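Local coordinates for protein nucleoside-diphosphate-sugar pyrophosphorylase (Vibrio cholerae, PDB 4EVW) that probably transfers a nucleotidyl group from a nucleoside triphosphate to a sugar phosphate, releasing pyrophosphate and yielding an activated nucleotide sugar, at residues 18-21 / 22-26; 210-213 / 214-217; 41-44 / 45-48; 82-86 / 87-91; 123-126 / 127-130. The protein carries 1 engineered substitution. All blocks are in the same frame, centred on the assembly; numbering follows the deposited sequence.

Contact 1. Residues 18-21 / 22-26; sequences YTQP and KYMLE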
loop_
_atom_site.group_PDB
_atom_site.type_symbol
_atom_site.label_atom_id
_atom_site.label_comp_id
_atom_site.label_asym_id
_atom_site.label_seq_id
_atom_site.Cartn_x
_atom_site.Cartn_y
_atom_site.Cartn_z
ATOM N N TYR A 18 15.540 -9.425 -15.349
ATOM C CA TYR A 18 15.077 -10.407 -14.381
ATOM C C TYR A 18 13.888 -11.140 -14.979
ATOM O O TYR A 18 13.035 -10.530 -15.618
ATOM C CB TYR A 18 14.691 -9.702 -13.081
ATOM C CG TYR A 18 15.839 -8.925 -12.476
ATOM C CD1 TYR A 18 16.831 -9.571 -11.738
ATOM C CD2 TYR A 18 15.955 -7.550 -12.668
ATOM C CE1 TYR A 18 17.908 -8.867 -11.209
ATOM C CE2 TYR A 18 17.032 -6.836 -12.145
ATOM C CZ TYR A 18 18.004 -7.504 -11.416
ATOM O OH TYR A 18 19.075 -6.814 -10.894
ATOM N N THR A 19 13.837 -12.452 -14.783
ATOM C CA THR A 19 12.745 -13.245 -15.326
ATOM C C THR A 19 11.699 -13.592 -14.267
ATOM O O THR A 19 10.606 -14.053 -14.594
ATOM C CB THR A 19 13.286 -14.533 -15.994
ATOM O OG1 THR A 19 14.103 -15.253 -15.063
ATOM C CG2 THR A 19 14.135 -14.169 -17.216
ATOM N N GLN A 20 12.029 -13.351 -13.001
ATOM C CA GLN A 20 11.106 -13.612 -11.895
ATOM C C GLN A 20 10.413 -12.316 -11.482
ATOM O O GLN A 20 10.970 -11.237 -11.650
ATOM C CB GLN A 20 11.867 -14.119 -10.664
ATOM C CG GLN A 20 12.511 -15.477 -10.780
ATOM C CD GLN A 20 13.168 -15.884 -9.476
ATOM O OE1 GLN A 20 14.260 -15.419 -9.144
ATOM N NE2 GLN A 20 12.493 -16.737 -8.714
ATOM N N PRO A 21 9.181 -12.403 -10.953
ATOM C CA PRO A 21 8.549 -11.147 -10.541
ATOM C C PRO A 21 9.395 -10.556 -9.409
ATOM O O PRO A 21 9.996 -11.287 -8.621
ATOM C CB PRO A 21 7.141 -11.575 -10.105
ATOM C CG PRO A 21 7.243 -13.062 -9.901
ATOM C CD PRO A 21 8.209 -13.506 -10.956
ATOM N N LYS A 22 9.448 -9.232 -9.350
ATOM C CA LYS A 22 10.262 -8.531 -8.367
ATOM C C LYS A 22 10.166 -9.001 -6.918
ATOM O O LYS A 22 11.186 -9.081 -6.236
ATOM C CB LYS A 22 9.977 -7.029 -8.481
ATOM C CG LYS A 22 9.821 -6.274 -7.180
ATOM C CD LYS A 22 9.336 -4.855 -7.458
ATOM C CE LYS A 22 8.065 -4.859 -8.310
ATOM N NZ LYS A 22 6.934 -5.565 -7.642
ATOM N N TYR A 23 8.968 -9.332 -6.446
ATOM C CA TYR A 23 8.838 -9.764 -5.057
ATOM C C TYR A 23 9.504 -11.107 -4.748
ATOM O O TYR A 23 9.668 -11.467 -3.578
ATOM C CB TYR A 23 7.365 -9.781 -4.624
ATOM C CG TYR A 23 6.408 -10.401 -5.611
ATOM C CD1 TYR A 23 5.614 -9.603 -6.437
ATOM C CD2 TYR A 23 6.294 -11.784 -5.720
ATOM C CE1 TYR A 23 4.726 -10.171 -7.348
ATOM C CE2 TYR A 23 5.409 -12.365 -6.629
ATOM C CZ TYR A 23 4.631 -11.553 -7.439
ATOM O OH TYR A 23 3.760 -12.122 -8.341
HETATM N N MSE A 24 9.899 -11.842 -5.788
HETATM C CA MSE A 24 10.576 -13.125 -5.592
HETATM C C MSE A 24 12.091 -12.979 -5.671
HETATM O O MSE A 24 12.826 -13.942 -5.436
HETATM C CB MSE A 24 10.116 -14.156 -6.630
HETATM C CG MSE A 24 8.669 -14.584 -6.479
HETATM SE SE MSE A 24 8.203 -16.043 -7.676
HETATM C CE MSE A 24 6.317 -16.188 -7.267
ATOM N N LEU A 25 12.566 -11.785 -6.015
ATOM C CA LEU A 25 14.004 -11.563 -6.096
ATOM C C LEU A 25 14.576 -11.651 -4.686
ATOM O O LEU A 25 13.881 -11.363 -3.711
ATOM C CB LEU A 25 14.306 -10.200 -6.729
ATOM C CG LEU A 25 13.803 -10.099 -8.178
ATOM C CD1 LEU A 25 14.251 -8.787 -8.795
ATOM C CD2 LEU A 25 14.342 -11.282 -8.985
ATOM N N GLU A 26 15.837 -12.062 -4.580
ATOM C CA GLU A 26 16.471 -12.225 -3.277
ATOM C C GLU A 26 17.524 -11.169 -2.964
ATOM O O GLU A 26 18.145 -10.600 -3.859
ATOM C CB GLU A 26 17.090 -13.625 -3.176
ATOM C CG GLU A 26 16.069 -14.759 -3.287
ATOM C CD GLU A 26 16.701 -16.143 -3.273
ATOM O OE1 GLU A 26 17.490 -16.429 -2.347
ATOM O OE2 GLU A 26 16.401 -16.946 -4.182
#
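Leu-25 CD1 sits over a face of the Tyr-18 ring, 4.2 Å from its centroid and displaced toward the rim, with the two side chains at about a right angle. A second CH-pi contact takes its ring from 22-26 instead of 18-21: Pro-21 CB lies over a face of the Tyr-23 ring, 4.0 Å from the centroid. With chi1 at 45°, Tyr-23 turns its ring back onto the proline two residues earlier. Met-24, present as selenomethionine, runs extended past the other part of the pyrrolidine, its SE 3.8 Å from Pro-21 CG. Proline suits this place because its compact, rigid ring turns CB to the Tyr-23 face and CG to the selenium of Met-24. Gln-20 adds its CB, 4.1 Å from Leu-25 CD2.

Between and within the two segments the hydrogen bonds are backbone ones. Met-24 N donates to Pro-21 O at 2.9 Å, from above the carbonyl plane, and Leu-25 N donates to Lys-22 O, so two successive turns of 3-10 type follow the proline. Beyond the segments, Tyr-23 OH bonds to Thr-59 OG1, Lys-22 N to Ser-10 OG, and Lys-22 NZ makes a long, weak ion pair with Asp-115.

The Pro-Lys pair, following the loop after strand 2-5 and the short helix 11-15, resembles the N-terminal signature of sugar nucleotidyltransferases, in which this stretch borders the nucleotide site; a similar role here is probable.

Contact 2. Residues 210-213 / 214-217; sequences NELI and QKGL. Engineered in segment 210-213: Glu-211 (natural residue Leu).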
loop_
_atom_site.group_PDB
_atom_site.type_symbol
_atom_site.label_atom_id
_atom_site.label_comp_id
_atom_site.label_asym_id
_atom_site.label_seq_id
_atom_site.Cartn_x
_atom_site.Cartn_y
_atom_site.Cartn_z
ATOM N N ASN A 210 -9.207 12.244 -0.900
ATOM C CA ASN A 210 -9.926 13.483 -1.196
ATOM C C ASN A 210 -11.429 13.279 -1.073
ATOM O O ASN A 210 -12.147 14.190 -0.666
ATOM C CB ASN A 210 -9.565 14.005 -2.589
ATOM C CG ASN A 210 -8.140 14.506 -2.656
ATOM O OD1 ASN A 210 -7.693 15.233 -1.774
ATOM N ND2 ASN A 210 -7.419 14.120 -3.700
ATOM N N GLU A 211 -11.902 12.080 -1.407
ATOM C CA GLU A 211 -13.329 11.784 -1.298
ATOM C C GLU A 211 -13.714 11.767 0.184
ATOM O O GLU A 211 -14.774 12.262 0.573
ATOM C CB GLU A 211 -13.646 10.421 -1.933
ATOM C CG GLU A 211 -13.283 10.282 -3.418
ATOM C CD GLU A 211 -14.172 11.115 -4.336
ATOM O OE1 GLU A 211 -15.213 11.622 -3.864
ATOM O OE2 GLU A 211 -13.836 11.254 -5.532
ATOM N N LEU A 212 -12.844 11.201 1.015
ATOM C CA LEU A 212 -13.109 11.128 2.449
ATOM C C LEU A 212 -13.022 12.504 3.114
ATOM O O LEU A 212 -13.836 12.844 3.977
ATOM C CB LEU A 212 -12.126 10.156 3.120
ATOM C CG LEU A 212 -12.196 8.703 2.629
ATOM C CD1 LEU A 212 -11.286 7.830 3.476
ATOM C CD2 LEU A 212 -13.630 8.197 2.713
ATOM N N ILE A 213 -12.029 13.291 2.719
ATOM C CA ILE A 213 -11.859 14.630 3.271
ATOM C C ILE A 213 -13.064 15.502 2.905
ATOM O O ILE A 213 -13.563 16.260 3.733
ATOM C CB ILE A 213 -10.550 15.269 2.747
ATOM C CG1 ILE A 213 -9.351 14.516 3.332
ATOM C CG2 ILE A 213 -10.481 16.753 3.124
ATOM C CD1 ILE A 213 -8.023 14.886 2.711
ATOM N N GLN A 214 -13.544 15.383 1.673
ATOM C CA GLN A 214 -14.699 16.169 1.252
ATOM C C GLN A 214 -15.933 15.819 2.071
ATOM O O GLN A 214 -16.764 16.684 2.350
ATOM C CB GLN A 214 -14.983 15.946 -0.232
ATOM C CG GLN A 214 -14.125 16.794 -1.148
ATOM C CD GLN A 214 -14.224 16.359 -2.589
ATOM O OE1 GLN A 214 -15.286 15.938 -3.044
ATOM N NE2 GLN A 214 -13.119 16.468 -3.323
ATOM N N LYS A 215 -16.055 14.551 2.457
ATOM C CA LYS A 215 -17.197 14.116 3.252
ATOM C C LYS A 215 -17.053 14.481 4.719
ATOM O O LYS A 215 -17.909 14.156 5.534
ATOM C CB LYS A 215 -17.414 12.608 3.105
ATOM C CG LYS A 215 -18.145 12.236 1.826
ATOM C CD LYS A 215 -18.338 10.735 1.697
ATOM C CE LYS A 215 -17.013 10.018 1.492
ATOM N NZ LYS A 215 -16.970 9.304 0.184
ATOM N N GLY A 216 -15.961 15.157 5.052
ATOM C CA GLY A 216 -15.759 15.581 6.423
ATOM C C GLY A 216 -15.072 14.606 7.355
ATOM O O GLY A 216 -15.059 14.829 8.565
ATOM N N LEU A 217 -14.504 13.527 6.822
ATOM C CA LEU A 217 -13.820 12.580 7.686
ATOM C C LEU A 217 -12.514 13.201 8.149
ATOM O O LEU A 217 -11.957 14.079 7.487
ATOM C CB LEU A 217 -13.565 11.251 6.972
ATOM C CG LEU A 217 -14.826 10.492 6.539
ATOM C CD1 LEU A 217 -14.458 9.031 6.284
ATOM C CD2 LEU A 217 -15.895 10.579 7.617
HETATM O O HOH W 1 -16.738 11.857 -1.654
HETATM O O HOH W 2 -12.381 16.546 6.358
#
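Leu-217 lays CD1 against CD2 of Leu-212, 3.8 Å away, and also reaches back over the CB of that leucine. This apolar clasp across five residues belongs to the Schellman motif that ends the helix. Leu-217 N donates to Leu-212 O at 3.0 Å, and inside that loop Gly-216 N donates to Ile-213 O, also at 3.0 Å. Gly-216 is suited to the reversal because its phi of 88° would press a side chain against the carbonyl oxygen of Lys-215. A water donates to both Ile-213 O and Leu-217 O, bridging the ends of the turn.

Lys-215 folds back on Glu-211, one turn before it: the bend at chi3 brings CE to 3.3 Å from Glu-211 O, and chi4 then directs NZ to a water. NZ and the carboxylate of Glu-211, an engineered residue in place of leucine, are 5.0 Å apart at OE1 and meet through that water, which donates to Glu-211 OE1 and to Glu-211 O and accepts from Lys-215 NZ. The long flexible chain of lysine lets its charge reach it.

Leu-212 and Glu-211 pack on helix 180-191, Ile-213 touches Val-157 of strand 157-161, Asn-210 ND2 bonds to Thr-160 O on that strand, and the chain then runs into strand 219-223.

Contact 3. Residues 41-44 / 45-48; sequences AAYF and ASTP
Tyr-43 and Thr-47 make the close side of this turn. Their side chains lie side by side and point the same way, Thr-47 OG1 standing 3.5 Å from Tyr-43 CB and nearly as close to CD1. The hydroxyl comes at the ring obliquely. Beneath them the backbone folds tightly: Tyr-43 O accepts from Thr-47 N at 3.0 Å, the donor only slightly tilted from the carbonyl plane, and from Ser-46 N at 3.3 Å, which approaches well above that plane. One carbonyl thus grips two successive N-H groups. Ser-46, with chi1 at 67°, directs OG to a hydrogen bond with Thr-47 OG1, near the plane of the tyrosine ring at its edge. Threonine suits its place because OG1 can lie against Tyr-43 CB and CD1 while bonding to Ser-46 OG.

The turn lies on the return leg of the beta-alpha-beta crossover between the parallel strands 2-5 and 49-54 of the central sheet, after helix 32-37. Phe-44 points inward, its ring centred over Ala-41 CA and its side chain against Ile-72, whereas Tyr-43 extends to a different loop: its OH bonds to Phe-123 N, and the two rings meet edge-to-face.

On the looser side water links the backbone groups. One molecule donates to Ala-41 O at 2.8 Å and accepts from Ala-45 N. A second donates to Ala-42 O at 2.6 Å, binds Ser-46 OG and accepts only weakly from Ala-45 N. The small, exposed side chain of Ala-45 adds little bulk here.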
loop_
_atom_site.group_PDB
_atom_site.type_symbol
_atom_site.label_atom_id
_atom_site.label_comp_id
_atom_site.label_asym_id
_atom_site.label_seq_id
_atom_site.Cartn_x
_atom_site.Cartn_y
_atom_site.Cartn_z
ATOM N N ALA A 41 6.441 -7.397 11.421
ATOM C CA ALA A 41 6.687 -8.541 12.292
ATOM C C ALA A 41 6.015 -8.449 13.663
ATOM O O ALA A 41 5.632 -9.463 14.231
ATOM C CB ALA A 41 8.195 -8.746 12.461
ATOM N N ALA A 42 5.873 -7.243 14.196
ATOM C CA ALA A 42 5.249 -7.077 15.505
ATOM C C ALA A 42 3.775 -7.460 15.490
ATOM O O ALA A 42 3.171 -7.669 16.541
ATOM C CB ALA A 42 5.404 -5.634 15.978
ATOM N N TYR A 43 3.204 -7.578 14.296
ATOM C CA TYR A 43 1.784 -7.896 14.157
ATOM C C TYR A 43 1.457 -9.277 13.595
ATOM O O TYR A 43 0.287 -9.605 13.373
ATOM C CB TYR A 43 1.141 -6.813 13.298
ATOM C CG TYR A 43 1.285 -5.455 13.939
ATOM C CD1 TYR A 43 0.466 -5.083 15.006
ATOM C CD2 TYR A 43 2.287 -4.570 13.535
ATOM C CE1 TYR A 43 0.644 -3.866 15.665
ATOM C CE2 TYR A 43 2.476 -3.350 14.189
ATOM C CZ TYR A 43 1.648 -3.005 15.250
ATOM O OH TYR A 43 1.824 -1.803 15.893
ATOM N N PHE A 44 2.485 -10.094 13.385
ATOM C CA PHE A 44 2.290 -11.432 12.832
ATOM C C PHE A 44 1.372 -12.328 13.657
ATOM O O PHE A 44 0.651 -13.160 13.112
ATOM C CB PHE A 44 3.643 -12.138 12.664
ATOM C CG PHE A 44 4.475 -11.612 11.526
ATOM C CD1 PHE A 44 3.968 -10.655 10.653
ATOM C CD2 PHE A 44 5.756 -12.108 11.306
ATOM C CE1 PHE A 44 4.723 -10.202 9.575
ATOM C CE2 PHE A 44 6.521 -11.662 10.232
ATOM C CZ PHE A 44 6.003 -10.707 9.364
ATOM N N ALA A 45 1.401 -12.164 14.973
ATOM C CA ALA A 45 0.595 -13.012 15.846
ATOM C C ALA A 45 -0.833 -12.533 16.087
ATOM O O ALA A 45 -1.709 -13.327 16.415
ATOM C CB ALA A 45 1.305 -13.163 17.193
ATOM N N SER A 46 -1.068 -11.243 15.882
ATOM C CA SER A 46 -2.355 -10.628 16.196
ATOM C C SER A 46 -3.228 -10.049 15.100
ATOM O O SER A 46 -4.444 -9.914 15.269
ATOM C CB SER A 46 -2.095 -9.481 17.166
ATOM O OG SER A 46 -1.353 -8.458 16.503
ATOM N N THR A 47 -2.609 -9.685 13.991
ATOM C CA THR A 47 -3.324 -8.997 12.930
ATOM C C THR A 47 -3.461 -9.785 11.644
ATOM O O THR A 47 -2.514 -10.420 11.197
ATOM C CB THR A 47 -2.585 -7.677 12.640
ATOM O OG1 THR A 47 -2.342 -7.000 13.880
ATOM C CG2 THR A 47 -3.386 -6.777 11.714
ATOM N N PRO A 48 -4.653 -9.759 11.031
ATOM C CA PRO A 48 -4.802 -10.506 9.781
ATOM C C PRO A 48 -4.108 -9.784 8.627
ATOM O O PRO A 48 -4.002 -8.553 8.625
ATOM C CB PRO A 48 -6.318 -10.582 9.600
ATOM C CG PRO A 48 -6.803 -9.326 10.263
ATOM C CD PRO A 48 -5.949 -9.237 11.502
HETATM O O HOH W 3 4.060 -10.791 16.168
HETATM O O HOH W 4 1.405 -9.594 16.972
HETATM O O HOH W 5 -1.740 -12.760 11.958
#

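Contact 4. Residues 82-86 / 87-91; sequences TETRG and QAETV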
loop_
_atom_site.group_PDB
_atom_site.type_symbol
_atom_site.label_atom_id
_atom_site.label_comp_id
_atom_site.label_asym_id
_atom_site.label_seq_id
_atom_site.Cartn_x
_atom_site.Cartn_y
_atom_site.Cartn_z
ATOM N N THR A 82 -7.141 -11.082 -13.755
ATOM C CA THR A 82 -6.912 -10.082 -14.795
ATOM C C THR A 82 -6.047 -8.989 -14.191
ATOM O O THR A 82 -5.977 -8.850 -12.971
ATOM C CB THR A 82 -8.221 -9.409 -15.296
ATOM O OG1 THR A 82 -8.682 -8.470 -14.319
ATOM C CG2 THR A 82 -9.304 -10.441 -15.549
ATOM N N GLU A 83 -5.375 -8.225 -15.042
ATOM C CA GLU A 83 -4.558 -7.121 -14.567
ATOM C C GLU A 83 -5.560 -6.067 -14.105
ATOM O O GLU A 83 -6.690 -6.040 -14.595
ATOM C CB GLU A 83 -3.724 -6.541 -15.710
ATOM C CG GLU A 83 -2.743 -7.503 -16.348
ATOM C CD GLU A 83 -2.058 -6.899 -17.559
ATOM O OE1 GLU A 83 -1.880 -5.662 -17.585
ATOM O OE2 GLU A 83 -1.685 -7.659 -18.479
ATOM N N THR A 84 -5.162 -5.212 -13.170
ATOM C CA THR A 84 -6.056 -4.155 -12.709
ATOM C C THR A 84 -5.522 -2.813 -13.196
ATOM O O THR A 84 -4.438 -2.739 -13.768
ATOM C CB THR A 84 -6.158 -4.099 -11.175
ATOM O OG1 THR A 84 -4.909 -3.654 -10.634
ATOM C CG2 THR A 84 -6.506 -5.477 -10.607
ATOM N N ARG A 85 -6.286 -1.756 -12.952
ATOM C CA ARG A 85 -5.900 -0.419 -13.375
ATOM C C ARG A 85 -5.007 0.270 -12.345
ATOM O O ARG A 85 -4.605 1.415 -12.532
ATOM C CB ARG A 85 -7.156 0.423 -13.623
ATOM C CG ARG A 85 -8.122 -0.183 -14.644
ATOM C CD ARG A 85 -9.383 0.665 -14.795
ATOM N NE ARG A 85 -10.497 0.183 -13.983
ATOM C CZ ARG A 85 -11.601 0.884 -13.735
ATOM N NH1 ARG A 85 -11.743 2.108 -14.230
ATOM N NH2 ARG A 85 -12.573 0.357 -13.003
ATOM N N GLY A 86 -4.692 -0.428 -11.259
ATOM C CA GLY A 86 -3.850 0.171 -10.238
ATOM C C GLY A 86 -4.149 -0.370 -8.853
ATOM O O GLY A 86 -5.134 -1.077 -8.658
ATOM N N GLN A 87 -3.308 -0.027 -7.885
ATOM C CA GLN A 87 -3.479 -0.520 -6.518
ATOM C C GLN A 87 -4.851 -0.324 -5.892
ATOM O O GLN A 87 -5.302 -1.174 -5.126
ATOM C CB GLN A 87 -2.430 0.093 -5.589
ATOM C CG GLN A 87 -1.014 -0.386 -5.839
ATOM C CD GLN A 87 -0.049 0.128 -4.789
ATOM O OE1 GLN A 87 -0.374 1.041 -4.026
ATOM N NE2 GLN A 87 1.146 -0.450 -4.748
ATOM N N ALA A 88 -5.514 0.791 -6.190
ATOM C CA ALA A 88 -6.825 1.024 -5.600
ATOM C C ALA A 88 -7.818 -0.023 -6.089
ATOM O O ALA A 88 -8.645 -0.504 -5.314
ATOM C CB ALA A 88 -7.325 2.436 -5.932
ATOM N N GLU A 89 -7.753 -0.377 -7.371
ATOM C CA GLU A 89 -8.674 -1.385 -7.875
ATOM C C GLU A 89 -8.279 -2.754 -7.318
ATOM O O GLU A 89 -9.135 -3.561 -6.967
ATOM C CB GLU A 89 -8.683 -1.430 -9.413
ATOM C CG GLU A 89 -9.665 -2.472 -9.944
ATOM C CD GLU A 89 -9.825 -2.457 -11.459
ATOM O OE1 GLU A 89 -8.839 -2.186 -12.176
ATOM O OE2 GLU A 89 -10.945 -2.743 -11.928
ATOM N N THR A 90 -6.977 -3.012 -7.241
ATOM C CA THR A 90 -6.497 -4.285 -6.711
ATOM C C THR A 90 -7.054 -4.499 -5.307
ATOM O O THR A 90 -7.575 -5.573 -4.990
ATOM C CB THR A 90 -4.963 -4.311 -6.664
ATOM O OG1 THR A 90 -4.454 -4.147 -7.996
ATOM C CG2 THR A 90 -4.463 -5.637 -6.084
ATOM N N VAL A 91 -6.950 -3.475 -4.466
ATOM C CA VAL A 91 -7.460 -3.562 -3.104
ATOM C C VAL A 91 -8.965 -3.835 -3.091
ATOM O O VAL A 91 -9.434 -4.725 -2.379
ATOM C CB VAL A 91 -7.154 -2.266 -2.329
ATOM C CG1 VAL A 91 -7.940 -2.238 -1.020
ATOM C CG2 VAL A 91 -5.639 -2.181 -2.046
#
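With chi1 at -179°, the Glu-89 chain swings away from its own N and runs extended, a shape that sends the carboxylate back past the start of helix 87-100 to Arg-85. There OE1 accepts from Arg-85 N at 2.7 Å, met nearly along its C-O bond. Arg-85 turns at chi3 and brings NE to the same oxygen at 3.4 Å, a weak hydrogen bond within a salt bridge; the guanidinium and carboxylate planes are 73° apart, with OE2 at the guanidinium edge.

Thr-84, its chi1 at 69°, has OG1 hydrogen-bonded to Thr-90 OG1 at 2.7 Å, with either hydroxyl a possible donor, and the two side chains meet at about a right angle. Gly-86, the N-cap, gives its O to Thr-90 N at 3.0 Å, in the carbonyl plane, and more weakly to Glu-89 N. Its positive phi would bring a side chain too close to the Arg-85 carbonyl, so glycine fits. Outside, Ala-88 packs on Tyr-187 of helix 180-191 and Thr-90 on Pro-5 of strand 2-5.

A first-turn carboxylate that accepts from the loop's Arg-85 N-H and pairs weakly with its side chain would probably stay ionised, favoured also by the helix N terminus, while it holds the incoming loop to the helix.

Contact 5. Residues 123-126 / 127-130; sequences FPDI and SQHS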
loop_
_atom_site.group_PDB
_atom_site.type_symbol
_atom_site.label_atom_id
_atom_site.label_comp_id
_atom_site.label_asym_id
_atom_site.label_seq_id
_atom_site.Cartn_x
_atom_site.Cartn_y
_atom_site.Cartn_z
ATOM N N PHE A 123 2.115 0.936 14.705
ATOM C CA PHE A 123 1.093 1.930 14.388
ATOM C C PHE A 123 1.264 3.161 15.261
ATOM O O PHE A 123 1.553 3.047 16.452
ATOM C CB PHE A 123 -0.313 1.354 14.596
ATOM C CG PHE A 123 -0.747 0.405 13.515
ATOM C CD1 PHE A 123 -1.153 0.883 12.271
ATOM C CD2 PHE A 123 -0.723 -0.968 13.730
ATOM C CE1 PHE A 123 -1.529 0.006 11.257
ATOM C CE2 PHE A 123 -1.096 -1.857 12.722
ATOM C CZ PHE A 123 -1.499 -1.370 11.485
ATOM N N PRO A 124 1.103 4.360 14.675
ATOM C CA PRO A 124 1.247 5.597 15.448
ATOM C C PRO A 124 -0.029 5.890 16.234
ATOM O O PRO A 124 -1.098 5.372 15.918
ATOM C CB PRO A 124 1.534 6.640 14.373
ATOM C CG PRO A 124 0.707 6.156 13.225
ATOM C CD PRO A 124 0.910 4.647 13.242
ATOM N N ASP A 125 0.089 6.713 17.267
ATOM C CA ASP A 125 -1.058 7.051 18.096
ATOM C C ASP A 125 -2.204 7.676 17.290
ATOM O O ASP A 125 -3.376 7.447 17.589
ATOM C CB ASP A 125 -0.620 8.008 19.211
ATOM C CG ASP A 125 -1.716 8.267 20.224
ATOM O OD1 ASP A 125 -2.127 7.309 20.915
ATOM O OD2 ASP A 125 -2.168 9.428 20.329
ATOM N N ILE A 126 -1.872 8.443 16.256
ATOM C CA ILE A 126 -2.909 9.098 15.461
ATOM C C ILE A 126 -3.875 8.094 14.826
ATOM O O ILE A 126 -5.013 8.442 14.510
ATOM C CB ILE A 126 -2.285 10.027 14.363
ATOM C CG1 ILE A 126 -3.378 10.906 13.737
ATOM C CG2 ILE A 126 -1.583 9.200 13.287
ATOM C CD1 ILE A 126 -4.148 11.753 14.749
ATOM N N SER A 127 -3.442 6.844 14.672
ATOM C CA SER A 127 -4.310 5.829 14.068
ATOM C C SER A 127 -5.498 5.499 14.969
ATOM O O SER A 127 -6.488 4.921 14.517
ATOM C CB SER A 127 -3.521 4.551 13.744
ATOM O OG SER A 127 -3.133 3.846 14.913
ATOM N N GLN A 128 -5.405 5.876 16.242
ATOM C CA GLN A 128 -6.489 5.628 17.191
ATOM C C GLN A 128 -7.357 6.872 17.368
ATOM O O GLN A 128 -8.348 6.839 18.097
ATOM C CB GLN A 128 -5.928 5.223 18.562
ATOM C CG GLN A 128 -5.176 3.902 18.596
ATOM C CD GLN A 128 -4.442 3.688 19.914
ATOM O OE1 GLN A 128 -3.251 3.372 19.928
ATOM N NE2 GLN A 128 -5.151 3.857 21.026
ATOM N N HIS A 129 -6.992 7.963 16.701
ATOM C CA HIS A 129 -7.730 9.217 16.834
ATOM C C HIS A 129 -8.011 9.891 15.494
ATOM O O HIS A 129 -8.008 11.119 15.396
ATOM C CB HIS A 129 -6.937 10.173 17.726
ATOM C CG HIS A 129 -6.635 9.615 19.081
ATOM N ND1 HIS A 129 -7.589 9.514 20.073
ATOM C CD2 HIS A 129 -5.500 9.093 19.597
ATOM C CE1 HIS A 129 -7.051 8.953 21.141
ATOM N NE2 HIS A 129 -5.784 8.687 20.878
ATOM N N SER A 130 -8.256 9.087 14.468
ATOM C CA SER A 130 -8.523 9.614 13.134
ATOM C C SER A 130 -9.321 8.604 12.331
ATOM O O SER A 130 -9.417 7.437 12.710
ATOM C CB SER A 130 -7.204 9.915 12.412
ATOM O OG SER A 130 -6.422 8.741 12.259
#
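The His-129 ring and the Asp-125 carboxylate meet at the ring's edge: Asp-125 CG lies in the ring plane, OD2 comes within 3.4 Å of CD2, and the two planes are 53° apart. It is a ring C-H that faces the acid most closely. Over one face of the same ring sits Gln-128 CB, 4.0 Å above the plane and toward the rim. Asp-125 reaches the histidine because its CG is anti to the backbone N (chi1 -173°). The second flat group, the Phe-123 ring, has Ser-127 OG placed obliquely to it and meets the ring of Phe-121 edge-to-face.

Three successive i to i+3 backbone bonds form the turn that brings Asp-125 and His-129 together, in the loop that leads from strand 116-117 to strand 132-138; its central part is a 3-10 segment. Ser-127 N donates to Pro-124 O, Gln-128 N to Asp-125 O at 2.9 Å, and His-129 N to Ile-126 O at 3.0 Å. Proline suits the entry to such a segment, since it has no N-H that would need a partner there.

Two serines reinforce the turns with their hydroxyls. Ser-127 OG donates to Pro-124 O at 2.7 Å, nearly in line with the carbonyl bond, so one residue grips that oxygen with both its N-H and its hydroxyl. At the far end, Ser-130 OG donates to Ile-126 O, again at 2.7 Å, while His-129 N reaches that oxygen from the opposite face of the carbonyl plane. With both serine chi1 angles near 60-70°, each hydroxyl is folded back toward the preceding turn. Ile-126 and Ser-130 both rest on His-220 of strand 219-223, and Pro-124 on Tyr-133.

Overall arrangement
From the N terminus the five contacts come in series, none nesting or crossing, and each is a local turn. Contact 1 follows helix 11-15 and precedes strand 26-27; contact 3 joins helix 32-37 to strand 49-54; contact 4 starts helix 87-100 after strand 75-80; contact 5 fills the loop before strand 132-138; contact 2 ends helix 208-214 ahead of strand 219-223. Only contacts 3 and 5 touch, tying together two loops far apart in sequence. Contacts 1 and 2 lie on opposite sides of the chain's centre, their centres 38 Å apart, whereas the nearest atoms of contacts 2 and 5 are about 7 Å apart.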